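Dihydropteroate synthase (Stenotrophomonas maltophilia, PDB 7L6P) probably catalyses the magnesium-dependent condensation of para-aminobenzoate with 6-hydroxymethyl-7,8-dihydropterin diphosphate to give 7,8-dihydropteroate, the precursor of folates. Local coordinates at residues V174-V179 with R219-L223. Residues are numbered along the deposited sequence; the frame is centred on the assembly and turned at random.
Sequences VHGFLV and RFLEL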
# COMPACT_ATOMS: atom_id res chain seq x y z
N VAL A 174 16.13 20.64 3.87
CA VAL A 174 16.64 19.28 3.89
C VAL A 174 17.62 19.08 2.74
O VAL A 174 18.67 18.46 2.90
CB VAL A 174 15.49 18.25 3.83
CG1 VAL A 174 16.02 16.85 3.60
CG2 VAL A 174 14.68 18.27 5.12
N HIS A 175 17.28 19.61 1.56
CA HIS A 175 18.20 19.58 0.44
C HIS A 175 19.53 20.24 0.80
O HIS A 175 20.59 19.62 0.68
CB HIS A 175 17.56 20.27 -0.77
CG HIS A 175 18.40 20.22 -2.01
ND1 HIS A 175 19.22 21.26 -2.39
CD2 HIS A 175 18.53 19.27 -2.96
CE1 HIS A 175 19.84 20.94 -3.52
NE2 HIS A 175 19.43 19.74 -3.88
N GLY A 176 19.47 21.49 1.28
CA GLY A 176 20.70 22.21 1.57
C GLY A 176 21.57 21.48 2.57
O GLY A 176 22.79 21.38 2.40
N PHE A 177 20.94 20.90 3.58
CA PHE A 177 21.67 20.14 4.58
C PHE A 177 22.39 18.96 3.94
O PHE A 177 23.60 18.79 4.12
CB PHE A 177 20.72 19.64 5.67
CG PHE A 177 21.35 18.66 6.64
CD1 PHE A 177 21.35 17.29 6.39
CD2 PHE A 177 21.87 19.11 7.85
CE1 PHE A 177 21.90 16.38 7.30
CE2 PHE A 177 22.42 18.20 8.76
CZ PHE A 177 22.45 16.83 8.48
N LEU A 178 21.65 18.15 3.18
CA LEU A 178 22.24 16.96 2.58
C LEU A 178 23.37 17.32 1.62
O LEU A 178 24.42 16.66 1.62
CB LEU A 178 21.18 16.13 1.86
CG LEU A 178 20.10 15.50 2.74
CD1 LEU A 178 19.13 14.69 1.87
CD2 LEU A 178 20.74 14.60 3.78
N VAL A 179 23.18 18.36 0.80
CA VAL A 179 24.26 18.82 -0.07
C VAL A 179 25.54 19.04 0.74
O VAL A 179 26.63 18.68 0.30
CB VAL A 179 23.84 20.10 -0.82
CG1 VAL A 179 25.08 20.85 -1.31
CG2 VAL A 179 22.94 19.77 -1.99
N ARG A 219 12.54 15.07 -5.74
CA ARG A 219 13.46 16.19 -5.88
C ARG A 219 14.89 15.79 -5.54
O ARG A 219 15.85 16.33 -6.10
CB ARG A 219 12.98 17.34 -4.98
CG ARG A 219 13.60 18.69 -5.22
CD ARG A 219 14.58 19.06 -4.11
NE ARG A 219 15.36 20.24 -4.47
CZ ARG A 219 16.39 20.23 -5.31
NH1 ARG A 219 16.78 19.11 -5.90
NH2 ARG A 219 17.02 21.37 -5.58
N PHE A 220 15.06 14.86 -4.60
CA PHE A 220 16.39 14.53 -4.07
C PHE A 220 17.16 13.53 -4.92
O PHE A 220 18.33 13.25 -4.63
CB PHE A 220 16.24 14.04 -2.62
CG PHE A 220 15.63 15.06 -1.69
CD1 PHE A 220 14.26 15.21 -1.61
CD2 PHE A 220 16.43 15.88 -0.91
CE1 PHE A 220 13.68 16.17 -0.74
CE2 PHE A 220 15.86 16.84 -0.04
CZ PHE A 220 14.48 16.98 0.04
N LEU A 221 16.54 12.97 -5.97
CA LEU A 221 17.29 12.11 -6.87
C LEU A 221 18.36 12.89 -7.61
O LEU A 221 19.32 12.30 -8.12
CB LEU A 221 16.35 11.46 -7.89
CG LEU A 221 15.44 10.38 -7.33
CD1 LEU A 221 14.53 9.89 -8.43
CD2 LEU A 221 16.25 9.24 -6.71
N GLU A 222 18.22 14.22 -7.68
CA GLU A 222 19.23 15.05 -8.34
C GLU A 222 20.55 15.01 -7.59
O GLU A 222 21.58 15.35 -8.16
CB GLU A 222 18.73 16.47 -8.53
N LEU A 223 20.55 14.70 -6.29
CA LEU A 223 21.81 14.51 -5.58
C LEU A 223 22.64 13.35 -6.14
O LEU A 223 23.83 13.28 -5.86
CB LEU A 223 21.56 14.32 -4.08
CG LEU A 223 20.94 15.59 -3.51
CD1 LEU A 223 20.47 15.47 -2.03
CD2 LEU A 223 21.94 16.72 -3.68
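His175 and Arg219 meet flat against each other: in the arginine conformer described, one of two, the guanidinium lies on one face of the imidazole, planes 21° apart. Arg219 CZ comes within 3.3 Å of His175 CD2. The opposite face of the ring is covered, toward its rim, by CG2 of Val179, one helical turn further on, a compact beta-branched residue whose methyl also meets Leu223. His175 reaches across because its CG stands anti to the backbone N (chi1 -176°), while a bend at chi2 (-108°) helps bring the arginine chain round over the ring. Deeper in, Phe220 turns its ring edge to His175 N, 3.5 Å from CE2, a flat group suited to slipping in beside the helix backbone. The same CE2 packs 3.6 Å from Val174 CG1. Leu223 forks, its branched end giving each of two helix residues a methyl: CD1 lies 4.0 Å from Leu178 CB and CD2 3.6 Å from Val179 CG2. Ile197 of strand 195-198 touches Leu178, Phe220 and Leu223, and Leu213 of helix 207-215 packs on Val174 and Phe220. The contact thus joins helix 170-188 of the TIM barrel's outer layer to the 3-10 segment 219-223, which leads toward strand 227-229. Where this conformer is populated, poor hydrogen-bonding angles leave the His175-Arg219 pairing to stacking, and the arginine's charge would probably disfavour imidazole protonation; the rest, buried around Val174, Leu178 and Phe220 but more open at Val179, coheres through apolar contacts.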